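Long-range contacts in putative isochorismatase (PDB 3UAO), which hydrolyses maleamate to maleate and ammonia as the amidohydrolase of bacterial nicotinate (vitamin B3) degradation: residues A38-A43 against G184-V189; A43-L48 against V159-V164; L47-F52 against V88-I93; R92-D97 against L115-P120; V189-V194 against V216-E221. One frame throughout, in Å; residues are numbered along the deposited sequence.

Contact 1 of 5, residues A38-A43 against G184-V189; sequences ALPLKA and GFRPLV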
# COMPACT_ATOMS: atom_id res chain seq x y z
N ALA A 38 10.94 25.68 -2.43
CA ALA A 38 11.33 25.14 -3.69
C ALA A 38 11.63 23.67 -3.48
O ALA A 38 12.22 23.30 -2.45
CB ALA A 38 12.55 25.88 -4.23
N LEU A 39 11.22 22.85 -4.46
CA LEU A 39 11.62 21.44 -4.53
C LEU A 39 12.76 21.27 -5.55
O LEU A 39 12.52 21.15 -6.78
CB LEU A 39 10.42 20.55 -4.88
CG LEU A 39 10.64 19.02 -4.91
CD1 LEU A 39 11.44 18.51 -3.70
CD2 LEU A 39 9.32 18.27 -4.98
N PRO A 40 14.01 21.26 -5.06
CA PRO A 40 15.14 21.06 -5.97
C PRO A 40 14.91 19.84 -6.85
O PRO A 40 14.41 18.84 -6.37
CB PRO A 40 16.33 20.82 -5.01
CG PRO A 40 15.94 21.53 -3.77
CD PRO A 40 14.46 21.34 -3.66
N LEU A 41 15.25 19.94 -8.13
CA LEU A 41 15.10 18.81 -9.05
C LEU A 41 16.27 17.88 -8.93
O LEU A 41 17.37 18.34 -8.62
CB LEU A 41 15.01 19.30 -10.48
CG LEU A 41 13.62 19.63 -10.99
CD1 LEU A 41 12.71 20.19 -9.91
CD2 LEU A 41 13.78 20.55 -12.17
N LYS A 42 16.05 16.60 -9.21
CA LYS A 42 17.10 15.58 -9.05
C LYS A 42 16.89 14.32 -9.91
O LYS A 42 15.88 13.63 -9.81
CB LYS A 42 17.16 15.17 -7.58
CG LYS A 42 18.48 14.59 -7.14
CD LYS A 42 18.29 13.76 -5.89
CE LYS A 42 19.58 13.00 -5.48
NZ LYS A 42 19.26 12.08 -4.37
N ALA A 43 17.90 14.01 -10.72
CA ALA A 43 17.94 12.83 -11.57
C ALA A 43 18.17 11.62 -10.70
O ALA A 43 18.62 11.77 -9.58
CB ALA A 43 19.08 12.97 -12.59
N GLY A 184 7.94 8.93 -1.95
CA GLY A 184 9.36 9.25 -2.01
C GLY A 184 9.94 9.86 -3.28
O GLY A 184 11.16 10.00 -3.38
N PHE A 185 9.09 10.28 -4.22
CA PHE A 185 9.55 10.91 -5.48
C PHE A 185 9.31 12.43 -5.48
O PHE A 185 8.34 12.92 -4.96
CB PHE A 185 8.88 10.23 -6.70
CG PHE A 185 8.91 8.72 -6.64
CD1 PHE A 185 10.07 8.02 -6.91
CD2 PHE A 185 7.81 8.01 -6.27
CE1 PHE A 185 10.15 6.64 -6.81
CE2 PHE A 185 7.87 6.61 -6.20
CZ PHE A 185 9.05 5.93 -6.46
N ARG A 186 10.20 13.18 -6.11
CA ARG A 186 10.01 14.64 -6.21
C ARG A 186 9.09 14.82 -7.39
O ARG A 186 9.51 14.50 -8.52
CB ARG A 186 11.34 15.34 -6.44
CG ARG A 186 12.29 15.18 -5.25
CD ARG A 186 13.75 15.32 -5.63
NE ARG A 186 14.60 15.04 -4.49
CZ ARG A 186 15.23 15.95 -3.75
NH1 ARG A 186 15.17 17.25 -4.02
NH2 ARG A 186 15.97 15.56 -2.74
N PRO A 187 7.82 15.26 -7.16
CA PRO A 187 6.98 15.49 -8.31
C PRO A 187 7.28 16.84 -8.97
O PRO A 187 7.51 17.84 -8.28
CB PRO A 187 5.53 15.49 -7.74
CG PRO A 187 5.69 15.16 -6.21
CD PRO A 187 7.11 15.55 -5.89
N LEU A 188 7.29 16.84 -10.31
CA LEU A 188 7.41 18.04 -11.11
C LEU A 188 6.14 18.13 -11.96
O LEU A 188 6.00 17.45 -12.99
CB LEU A 188 8.65 17.94 -12.01
CG LEU A 188 9.28 19.23 -12.55
CD1 LEU A 188 10.54 18.91 -13.35
CD2 LEU A 188 8.30 20.09 -13.35
N VAL A 189 5.19 18.95 -11.52
CA VAL A 189 3.93 19.11 -12.24
C VAL A 189 4.09 20.07 -13.42
O VAL A 189 4.37 21.25 -13.26
CB VAL A 189 2.80 19.55 -11.31
CG1 VAL A 189 1.49 19.67 -12.09
CG2 VAL A 189 2.67 18.51 -10.17
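Arg186 reaches out from the start of its strand and is met by Leu39, Pro40 and Lys42 of the 38-43 loop. Its NH1 donates to Pro40 O at 2.9 Å; the oxygen lies near the guanidinium plane, while the nitrogen stands above the carbonyl plane, and the N-H points at the oxygen with a moderate bend (149°). Lys42 CB lies over one face of the guanidinium, 4.0 Å from Arg186 NE, and Leu39 packs lower on the chain, with its CD1 3.8 Å from Arg186 CG. The arginine is extended from CG to NE, which carries its head past Leu39 as far as the Pro40 carbonyl. With CG anti to the backbone N (chi1 -176°), Leu39 spreads its two methyls over Arg186 and Pro187, CD2 resting 3.6 Å from Pro187 CD. Farther along, Leu41 CD2 meets Leu188 CD1 at 3.8 Å, the two leucines crossing at about a right angle. Behind this layer, the backbone of Arg186 is bonded to Gln160 and Leu162, and Ile107 of the second subunit packs on both Pro40 and Arg186. This is an irregular N-terminal segment laid across an inner strand of the parallel sheet in a Rossmann-like alpha/beta fold, at a subunit interface.

Contact 2 of 5, residues A43-L48 against V159-V164; sequences APYGLL and VQTLLV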
# COMPACT_ATOMS: atom_id res chain seq x y z
N ALA A 43 17.90 14.01 -10.72
CA ALA A 43 17.94 12.83 -11.57
C ALA A 43 18.17 11.62 -10.70
O ALA A 43 18.62 11.77 -9.58
CB ALA A 43 19.08 12.97 -12.59
N PRO A 44 17.86 10.40 -11.21
CA PRO A 44 17.25 10.15 -12.53
C PRO A 44 15.83 10.69 -12.61
O PRO A 44 15.12 10.69 -11.61
CB PRO A 44 17.26 8.60 -12.66
CG PRO A 44 18.24 8.14 -11.67
CD PRO A 44 18.28 9.15 -10.56
N TYR A 45 15.44 11.14 -13.80
CA TYR A 45 14.06 11.59 -14.03
C TYR A 45 13.17 10.53 -14.64
O TYR A 45 13.64 9.58 -15.26
CB TYR A 45 14.02 12.79 -14.95
CG TYR A 45 14.80 13.93 -14.42
CD1 TYR A 45 14.30 14.69 -13.41
CD2 TYR A 45 16.08 14.24 -14.93
CE1 TYR A 45 15.02 15.73 -12.89
CE2 TYR A 45 16.81 15.26 -14.42
CZ TYR A 45 16.27 16.02 -13.40
OH TYR A 45 16.97 17.05 -12.84
N GLY A 46 11.88 10.72 -14.47
CA GLY A 46 10.85 9.90 -15.05
C GLY A 46 9.65 10.77 -15.39
O GLY A 46 9.59 11.96 -15.03
N LEU A 47 8.72 10.17 -16.11
CA LEU A 47 7.56 10.88 -16.62
C LEU A 47 6.34 10.00 -16.42
O LEU A 47 6.32 8.85 -16.82
CB LEU A 47 7.73 11.22 -18.13
CG LEU A 47 6.52 11.75 -18.93
CD1 LEU A 47 6.10 13.12 -18.47
CD2 LEU A 47 6.82 11.78 -20.39
N LEU A 48 5.34 10.58 -15.80
CA LEU A 48 4.04 9.98 -15.66
C LEU A 48 3.04 10.80 -16.44
O LEU A 48 2.92 12.00 -16.17
CB LEU A 48 3.63 10.07 -14.20
CG LEU A 48 2.30 9.41 -13.93
CD1 LEU A 48 2.37 7.98 -14.38
CD2 LEU A 48 2.03 9.54 -12.47
N VAL A 159 14.19 6.05 -9.75
CA VAL A 159 13.73 7.39 -10.13
C VAL A 159 13.59 8.33 -8.95
O VAL A 159 12.92 8.02 -7.96
CB VAL A 159 12.40 7.33 -10.92
CG1 VAL A 159 11.74 8.71 -11.01
CG2 VAL A 159 12.66 6.73 -12.31
N GLN A 160 14.22 9.50 -9.04
CA GLN A 160 14.24 10.48 -7.93
C GLN A 160 13.18 11.54 -8.11
O GLN A 160 12.53 11.92 -7.16
CB GLN A 160 15.61 11.16 -7.82
CG GLN A 160 16.72 10.25 -7.30
CD GLN A 160 16.55 9.97 -5.84
OE1 GLN A 160 15.86 9.04 -5.45
NE2 GLN A 160 17.14 10.82 -5.01
N THR A 161 13.04 12.02 -9.34
CA THR A 161 12.09 13.05 -9.73
C THR A 161 11.16 12.57 -10.88
O THR A 161 11.62 12.06 -11.91
CB THR A 161 12.85 14.30 -10.21
OG1 THR A 161 13.69 14.81 -9.16
CG2 THR A 161 11.88 15.38 -10.69
N LEU A 162 9.87 12.79 -10.73
CA LEU A 162 8.88 12.35 -11.67
C LEU A 162 8.10 13.53 -12.25
O LEU A 162 7.44 14.26 -11.55
CB LEU A 162 7.90 11.41 -10.93
CG LEU A 162 6.76 10.77 -11.72
CD1 LEU A 162 7.38 9.84 -12.78
CD2 LEU A 162 5.76 10.05 -10.82
N LEU A 163 8.17 13.71 -13.56
CA LEU A 163 7.39 14.74 -14.22
C LEU A 163 5.97 14.18 -14.37
O LEU A 163 5.80 13.01 -14.71
CB LEU A 163 8.00 15.10 -15.57
CG LEU A 163 9.29 15.99 -15.57
CD1 LEU A 163 10.53 15.26 -15.02
CD2 LEU A 163 9.57 16.53 -16.96
N VAL A 164 4.96 14.99 -14.07
CA VAL A 164 3.57 14.57 -14.24
C VAL A 164 2.81 15.43 -15.25
O VAL A 164 2.87 16.65 -15.23
CB VAL A 164 2.78 14.58 -12.89
CG1 VAL A 164 1.34 14.13 -13.13
CG2 VAL A 164 3.45 13.65 -11.91
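Val159 opens the approach to a parallel strand pair at the heart of the alpha/beta sheet, its CG1 lying 4.0 Å from Gly46 N. The strands 45-48 and 161-164 run in the same direction, 29° apart, in the Rossmann-like fold of the isochorismatase family. Next comes Gln160, whose backbone N donates to Pro44 O at 3.0 Å; Thr161 N adds a weak bond to the same oxygen, which thus takes two successive amides just after the cis peptide joining Ala43 to Pro44. Thr161 stands beside the Tyr45 ring, the two side chains pointing the same way, with CB 3.5 Å from Tyr45 CD1 and CG2 at the ring edge. Its OG1, anti to the carbonyl carbon (chi1 -60°), is bonded to Lys42 O, while its own carbonyl receives Gly46 N. Leu162 turns to the other side of the sheet, where Gly46 has no side chain: its CD1 comes over the glycine backbone, 3.6 Å from Leu47 N, and its CD2 leans on Leu48 CB. Leu163 is bonded through both its backbone groups, N to Gly46 O and O from Leu48 N, and its side chain returns to the face of Tyr45 and Leu47. Val164 closes the pairing with a CA-H...O contact, its CA 3.3 Å from Leu48 O.

Contact 3 of 5, residues L47-F52 against V88-I93; sequences LLIVDF and VAHSRI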
# COMPACT_ATOMS: atom_id res chain seq x y z
N LEU A 47 8.72 10.17 -16.11
CA LEU A 47 7.56 10.88 -16.62
C LEU A 47 6.34 10.00 -16.42
O LEU A 47 6.32 8.85 -16.82
CB LEU A 47 7.73 11.22 -18.13
CG LEU A 47 6.52 11.75 -18.93
CD1 LEU A 47 6.10 13.12 -18.47
CD2 LEU A 47 6.82 11.78 -20.39
N LEU A 48 5.34 10.58 -15.80
CA LEU A 48 4.04 9.98 -15.66
C LEU A 48 3.04 10.80 -16.44
O LEU A 48 2.92 12.00 -16.17
CB LEU A 48 3.63 10.07 -14.20
CG LEU A 48 2.30 9.41 -13.93
CD1 LEU A 48 2.37 7.98 -14.38
CD2 LEU A 48 2.03 9.54 -12.47
N ILE A 49 2.32 10.18 -17.36
CA ILE A 49 1.22 10.82 -18.04
C ILE A 49 -0.07 10.20 -17.53
O ILE A 49 -0.37 9.03 -17.82
CB ILE A 49 1.32 10.63 -19.56
CG1 ILE A 49 2.70 11.07 -20.09
CG2 ILE A 49 0.25 11.41 -20.27
CD1 ILE A 49 2.89 10.79 -21.56
N VAL A 50 -0.87 10.94 -16.78
CA VAL A 50 -2.04 10.30 -16.16
C VAL A 50 -3.35 10.48 -16.93
O VAL A 50 -3.79 11.58 -17.14
CB VAL A 50 -2.14 10.54 -14.58
CG1 VAL A 50 -0.94 11.26 -14.04
CG2 VAL A 50 -3.40 11.18 -14.17
N ASP A 51 -3.90 9.37 -17.40
CA ASP A 51 -5.24 9.31 -17.98
C ASP A 51 -5.53 10.18 -19.18
O ASP A 51 -6.68 10.59 -19.40
CB ASP A 51 -6.29 9.58 -16.90
CG ASP A 51 -6.26 8.57 -15.81
OD1 ASP A 51 -5.63 7.51 -15.99
OD2 ASP A 51 -6.86 8.86 -14.76
N PHE A 52 -4.54 10.47 -19.99
CA PHE A 52 -4.82 11.15 -21.26
C PHE A 52 -5.42 10.16 -22.25
O PHE A 52 -4.76 9.73 -23.19
CB PHE A 52 -3.56 11.81 -21.82
CG PHE A 52 -3.35 13.21 -21.33
CD1 PHE A 52 -4.40 13.94 -20.82
CD2 PHE A 52 -2.10 13.81 -21.44
CE1 PHE A 52 -4.20 15.24 -20.42
CE2 PHE A 52 -1.90 15.10 -21.06
CZ PHE A 52 -2.93 15.82 -20.56
N VAL A 88 9.32 5.90 -18.50
CA VAL A 88 8.03 6.51 -18.87
C VAL A 88 6.85 5.57 -18.55
O VAL A 88 6.90 4.39 -18.88
CB VAL A 88 7.99 6.94 -20.34
CG1 VAL A 88 6.64 7.63 -20.68
CG2 VAL A 88 9.13 7.87 -20.63
N ALA A 89 5.83 6.13 -17.88
CA ALA A 89 4.66 5.39 -17.41
C ALA A 89 3.40 6.13 -17.81
O ALA A 89 3.33 7.33 -17.71
CB ALA A 89 4.71 5.21 -15.90
N HIS A 90 2.43 5.39 -18.29
CA HIS A 90 1.14 5.92 -18.67
C HIS A 90 0.08 5.24 -17.80
O HIS A 90 0.21 4.07 -17.45
CB HIS A 90 0.85 5.58 -20.15
CG HIS A 90 1.97 5.93 -21.08
ND1 HIS A 90 1.92 7.01 -21.94
CD2 HIS A 90 3.17 5.34 -21.29
CE1 HIS A 90 3.04 7.06 -22.65
NE2 HIS A 90 3.81 6.06 -22.27
N SER A 91 -0.96 5.97 -17.45
CA SER A 91 -2.02 5.44 -16.63
C SER A 91 -3.30 5.46 -17.47
O SER A 91 -3.48 6.28 -18.38
CB SER A 91 -2.16 6.28 -15.33
OG SER A 91 -3.19 7.25 -15.43
N ARG A 92 -4.19 4.55 -17.14
CA ARG A 92 -5.51 4.45 -17.78
C ARG A 92 -6.45 4.01 -16.69
O ARG A 92 -6.04 3.19 -15.87
CB ARG A 92 -5.51 3.35 -18.86
CG ARG A 92 -4.60 3.59 -20.05
CD ARG A 92 -4.57 2.38 -20.96
NE ARG A 92 -5.94 2.02 -21.34
CZ ARG A 92 -6.36 0.80 -21.67
NH1 ARG A 92 -5.54 -0.24 -21.70
NH2 ARG A 92 -7.63 0.64 -21.95
N ILE A 93 -7.67 4.56 -16.64
CA ILE A 93 -8.71 4.01 -15.78
C ILE A 93 -9.31 2.85 -16.54
O ILE A 93 -9.65 2.97 -17.74
CB ILE A 93 -9.76 5.05 -15.38
CG1 ILE A 93 -9.11 6.10 -14.46
CG2 ILE A 93 -10.92 4.44 -14.57
CD1 ILE A 93 -10.01 7.30 -14.10
O HOH W 1 -2.01 8.78 -20.08
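Ile49 lies alongside His90, the two side chains pointing the same way from neighbouring parallel strands, with Ile49 CD1 3.9 Å from His90 CE1. The pair belongs to the central parallel sheet of the Rossmann-like fold, where strands 47-50 and 88-93 diverge by only 16°. The ladder runs Ala89 N to Leu47 O, Ile49 N to Ala89 O, and Ser91 N to Ile49 O. On the face shared by Ile49 and His90, Leu47 CD2 also approaches Val88 CG1; on the other, Leu48 CD1 sits 3.9 Å from Ala89 CB. The far end of the imidazole is tied to Glu134 through NE2. Beyond Val50 the first strand gives way to a loop. A longer, bent bond from Asp51 N to Ser91 O (3.3 Å) follows, and a water adds to it, donating to Ile49 O and accepting from Phe52 N, with a weaker link to Ser91 O.

Asp51, just past the C-terminal end of the central strand, bends its carboxylate back across the second strand. With CG beside its backbone N (chi1 -62°), the group reaches both Ser91 and Ile93. OD2 lies 3.6 Å from Ile93 CG1 and forms a salt bridge with Lys139. The other oxygen, OD1, receives the Ser91 hydroxyl from above the carboxylate plane, at 2.5 Å from Ser91 OG.

Contact 4 of 5, residues R92-D97 against L115-P120; sequences RIVYAD and LKEHAP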
# COMPACT_ATOMS: atom_id res chain seq x y z
N ARG A 92 -4.19 4.55 -17.14
CA ARG A 92 -5.51 4.45 -17.78
C ARG A 92 -6.45 4.01 -16.69
O ARG A 92 -6.04 3.19 -15.87
CB ARG A 92 -5.51 3.35 -18.86
CG ARG A 92 -4.60 3.59 -20.05
CD ARG A 92 -4.57 2.38 -20.96
NE ARG A 92 -5.94 2.02 -21.34
CZ ARG A 92 -6.36 0.80 -21.67
NH1 ARG A 92 -5.54 -0.24 -21.70
NH2 ARG A 92 -7.63 0.64 -21.95
N ILE A 93 -7.67 4.56 -16.64
CA ILE A 93 -8.71 4.01 -15.78
C ILE A 93 -9.31 2.85 -16.54
O ILE A 93 -9.65 2.97 -17.74
CB ILE A 93 -9.76 5.05 -15.38
CG1 ILE A 93 -9.11 6.10 -14.46
CG2 ILE A 93 -10.92 4.44 -14.57
CD1 ILE A 93 -10.01 7.30 -14.10
N VAL A 94 -9.34 1.69 -15.88
CA VAL A 94 -9.96 0.47 -16.43
C VAL A 94 -10.73 -0.30 -15.36
O VAL A 94 -10.16 -0.74 -14.35
CB VAL A 94 -8.92 -0.47 -17.02
CG1 VAL A 94 -9.58 -1.84 -17.37
CG2 VAL A 94 -8.22 0.15 -18.23
N TYR A 95 -12.02 -0.50 -15.59
CA TYR A 95 -12.82 -1.45 -14.80
C TYR A 95 -13.05 -2.74 -15.59
O TYR A 95 -12.89 -2.75 -16.82
CB TYR A 95 -14.17 -0.85 -14.45
CG TYR A 95 -14.11 0.27 -13.42
CD1 TYR A 95 -14.40 0.03 -12.08
CD2 TYR A 95 -13.83 1.56 -13.79
CE1 TYR A 95 -14.37 1.04 -11.14
CE2 TYR A 95 -13.79 2.59 -12.84
CZ TYR A 95 -14.06 2.32 -11.53
OH TYR A 95 -14.03 3.30 -10.58
N ALA A 96 -13.46 -3.79 -14.87
CA ALA A 96 -13.87 -5.06 -15.47
C ALA A 96 -15.18 -4.90 -16.26
O ALA A 96 -16.08 -4.21 -15.83
CB ALA A 96 -14.03 -6.17 -14.39
N ASP A 97 -15.22 -5.60 -17.40
CA ASP A 97 -16.37 -5.63 -18.33
C ASP A 97 -17.72 -5.84 -17.64
O ASP A 97 -18.70 -5.18 -17.99
CB ASP A 97 -16.16 -6.72 -19.42
CG ASP A 97 -15.14 -6.31 -20.49
OD1 ASP A 97 -14.58 -5.19 -20.42
OD2 ASP A 97 -14.91 -7.13 -21.42
N LEU A 115 -15.46 2.90 -18.57
CA LEU A 115 -14.06 2.80 -19.01
C LEU A 115 -13.52 1.36 -18.95
O LEU A 115 -12.82 0.98 -18.02
CB LEU A 115 -13.18 3.74 -18.20
CG LEU A 115 -13.51 5.22 -18.47
CD1 LEU A 115 -12.62 6.21 -17.68
CD2 LEU A 115 -13.47 5.54 -20.02
N LYS A 116 -13.82 0.58 -19.98
CA LYS A 116 -13.51 -0.83 -20.01
C LYS A 116 -12.25 -1.02 -20.86
O LYS A 116 -11.79 -0.11 -21.54
CB LYS A 116 -14.69 -1.61 -20.54
CG LYS A 116 -16.03 -1.23 -19.91
CD LYS A 116 -16.06 -1.43 -18.42
CE LYS A 116 -17.48 -1.73 -17.89
NZ LYS A 116 -17.46 -1.89 -16.41
N GLU A 117 -11.67 -2.20 -20.79
CA GLU A 117 -10.35 -2.40 -21.36
C GLU A 117 -10.34 -2.09 -22.87
O GLU A 117 -9.39 -1.45 -23.38
CB GLU A 117 -9.87 -3.82 -21.03
CG GLU A 117 -8.52 -4.22 -21.62
CD GLU A 117 -7.39 -3.29 -21.26
OE1 GLU A 117 -7.24 -2.96 -20.07
OE2 GLU A 117 -6.65 -2.90 -22.19
N HIS A 118 -11.40 -2.48 -23.57
CA HIS A 118 -11.48 -2.35 -25.03
C HIS A 118 -12.44 -1.24 -25.49
O HIS A 118 -12.63 -1.03 -26.67
CB HIS A 118 -11.87 -3.71 -25.61
CG HIS A 118 -10.95 -4.81 -25.18
ND1 HIS A 118 -9.69 -4.98 -25.71
CD2 HIS A 118 -11.09 -5.78 -24.24
CE1 HIS A 118 -9.10 -6.01 -25.13
NE2 HIS A 118 -9.93 -6.52 -24.23
N ALA A 119 -13.02 -0.52 -24.54
CA ALA A 119 -13.80 0.68 -24.87
C ALA A 119 -12.85 1.76 -25.37
O ALA A 119 -11.88 2.08 -24.68
CB ALA A 119 -14.63 1.19 -23.65
N PRO A 120 -13.10 2.30 -26.58
CA PRO A 120 -12.13 3.27 -27.09
C PRO A 120 -11.97 4.47 -26.14
O PRO A 120 -10.89 5.02 -26.05
CB PRO A 120 -12.71 3.68 -28.47
CG PRO A 120 -14.19 3.30 -28.41
CD PRO A 120 -14.22 2.08 -27.52
O HOH W 2 -12.64 -4.07 -18.89
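Glu117 bends back from its loop to meet Arg92 and Val94. CB approaches Val94 CG1 at 4.2 Å; CG, anti to the backbone N (chi1 177°), lies over one face of the His118 ring, offset toward its rim, and the turn at the next bond swings the carboxylate over toward the arginine. At the tip, OE1 passes 3.7 Å from Val94 CG2 and forms a salt bridge with Arg138. OE2 takes Arg92 NH1 at 2.9 Å on its syn side, a salt bridge whose N-H...O is nearly straight (172°), although the guanidinium and carboxylate planes stand 80° apart. Arg92 NH2 goes instead to the backbone, Glu117 O at 3.1 Å, so the arginine grips this one residue end-on by two different atoms. Val94 CG2 lies over a guanidinium face. Elsewhere Leu115 CD1 packs on Ile93 CB, and Tyr95 N donates to Leu115 O at 3.0 Å. Lys116 curls toward the chain after the strand, giving NZ to Ala96 O at 2.8 Å, with Asp99 and Leu113 O as further partners. A water joins Tyr95 O, Asp97 OD1 and Glu117 N. Together these fasten the excursion leaving the C-terminal end of strand 87-93, the end at which Rossmann-like folds generally place their active-site loops.

Contact 5 of 5, residues V189-V194 against V216-E221; sequences VLSDCV and VMTHDE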
# COMPACT_ATOMS: atom_id res chain seq x y z
N VAL A 189 5.19 18.95 -11.52
CA VAL A 189 3.93 19.11 -12.24
C VAL A 189 4.09 20.07 -13.42
O VAL A 189 4.37 21.25 -13.26
CB VAL A 189 2.80 19.55 -11.31
CG1 VAL A 189 1.49 19.67 -12.09
CG2 VAL A 189 2.67 18.51 -10.17
N LEU A 190 3.95 19.54 -14.62
CA LEU A 190 3.99 20.30 -15.82
C LEU A 190 2.68 21.10 -15.93
O LEU A 190 1.68 20.57 -16.39
CB LEU A 190 4.12 19.37 -17.01
CG LEU A 190 5.44 18.72 -17.45
CD1 LEU A 190 6.70 19.33 -16.76
CD2 LEU A 190 5.39 17.15 -17.42
N SER A 191 2.71 22.37 -15.51
CA SER A 191 1.51 23.21 -15.42
C SER A 191 0.77 23.38 -16.74
O SER A 191 -0.42 23.67 -16.73
CB SER A 191 1.84 24.61 -14.89
OG SER A 191 2.83 25.26 -15.69
N ASP A 192 1.49 23.26 -17.86
CA ASP A 192 0.92 23.41 -19.19
C ASP A 192 0.65 22.05 -19.83
O ASP A 192 0.22 22.00 -20.97
CB ASP A 192 1.76 24.36 -20.10
CG ASP A 192 3.19 23.86 -20.37
OD1 ASP A 192 3.76 23.09 -19.55
OD2 ASP A 192 3.77 24.23 -21.42
N CYS A 193 0.87 20.97 -19.07
CA CYS A 193 0.60 19.61 -19.51
C CYS A 193 -0.39 18.84 -18.64
O CYS A 193 -0.57 17.60 -18.78
CB CYS A 193 1.91 18.83 -19.54
SG CYS A 193 3.06 19.39 -20.78
N VAL A 194 -1.06 19.55 -17.75
CA VAL A 194 -2.14 18.96 -16.99
C VAL A 194 -3.36 19.75 -17.39
O VAL A 194 -3.28 20.95 -17.54
CB VAL A 194 -1.81 18.97 -15.44
CG1 VAL A 194 -0.53 18.10 -15.15
CG2 VAL A 194 -1.59 20.33 -14.93
N VAL A 216 6.42 22.96 -9.60
CA VAL A 216 5.39 23.31 -10.58
C VAL A 216 5.94 24.35 -11.57
O VAL A 216 6.23 25.48 -11.21
CB VAL A 216 4.11 23.87 -9.87
CG1 VAL A 216 3.09 24.46 -10.88
CG2 VAL A 216 3.48 22.81 -9.04
N MET A 217 6.07 23.95 -12.82
CA MET A 217 6.56 24.83 -13.85
C MET A 217 6.01 24.42 -15.23
O MET A 217 5.49 23.31 -15.40
CB MET A 217 8.11 24.84 -13.82
CG MET A 217 8.80 23.48 -14.03
SD MET A 217 10.56 23.62 -13.56
CE MET A 217 10.43 23.52 -11.78
N THR A 218 6.11 25.32 -16.20
CA THR A 218 5.75 25.01 -17.59
C THR A 218 6.80 24.09 -18.20
O THR A 218 7.92 24.01 -17.70
CB THR A 218 5.61 26.29 -18.44
OG1 THR A 218 6.83 27.03 -18.41
CG2 THR A 218 4.50 27.17 -17.90
N HIS A 219 6.43 23.40 -19.27
CA HIS A 219 7.25 22.32 -19.82
C HIS A 219 8.60 22.77 -20.40
O HIS A 219 9.59 22.07 -20.28
CB HIS A 219 6.47 21.53 -20.89
CG HIS A 219 6.45 22.18 -22.23
ND1 HIS A 219 5.60 23.22 -22.53
CD2 HIS A 219 7.18 21.94 -23.34
CE1 HIS A 219 5.79 23.58 -23.79
NE2 HIS A 219 6.75 22.83 -24.30
N ASP A 220 8.66 23.93 -21.01
CA ASP A 220 9.93 24.45 -21.53
C ASP A 220 10.91 24.63 -20.37
O ASP A 220 12.08 24.29 -20.46
CB ASP A 220 9.74 25.77 -22.28
CG ASP A 220 8.99 26.84 -21.45
OD1 ASP A 220 7.92 26.53 -20.87
OD2 ASP A 220 9.48 27.99 -21.40
N GLU A 221 10.36 25.11 -19.27
CA GLU A 221 11.11 25.33 -18.04
C GLU A 221 11.61 24.00 -17.48
O GLU A 221 12.79 23.90 -17.13
CB GLU A 221 10.20 25.99 -17.03
CG GLU A 221 10.81 27.04 -16.16
CD GLU A 221 9.75 28.05 -15.80
OE1 GLU A 221 9.57 29.04 -16.58
OE2 GLU A 221 9.05 27.82 -14.79
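The last beta-alpha-beta unit of the sheet, strand 186-195, helix 199-212 and strand 215-217, is closed here, where the final strand pairs in parallel with its neighbour and runs into helix 219-224. Met217 N donates to Val189 O at 3.2 Å, and Ser191 N in turn reaches Met217 O at 2.9 Å, from above the carbonyl plane. Val189 and Val216 share one face of the sheet, CB of the first 4.0 Å from CG2 of the second. From Leu190 to Cys193 the chain makes a type I turn, and this brings Asp192 over the beginning of the helix. Its CG sits between the backbone N and the carbonyl carbon (chi1 62°), from where the carboxylate uses both oxygens on His219. OD1 accepts the backbone His219 N at 2.7 Å on the syn side. OD2 faces the edge of the imidazole and accepts from ND1, with the carboxylate and ring nearly coplanar (22° apart); the modelled separation is too short for its exact length to be trusted. Cys193 SG rests 4.0 Å from His219 CB, and Thr73 of helix 67-84 touches both Asp192 and His219. The ring bond would limit the rotation of the imidazole. Through OD1 the carboxylate holds the first backbone N-H of the helix, where its negative charge may sit well against the positive end of the helix dipole.

How the contacts relate
Contacts 2 and 3 form the buried centre of the sheet: they share Leu47 and Leu48 on strand 45-50, and regular backbone ladders dominate both. Contacts 1 and 5 share Val189 on strand 186-195 and are only partly buried; contact 1 lays a loop on that strand at a subunit interface, whereas contact 5 pairs it with an outermost strand. Contact 4, partly buried and farther out, continues from contact 3 through Arg92 and Ile93; its centre is about 31 Å from that of contact 1. Away from the central ladders, charged groups carry more of the bonding: an arginine on a carbonyl in contact 1, a salt bridge in contact 4, a histidine-carboxylate pair in contact 5.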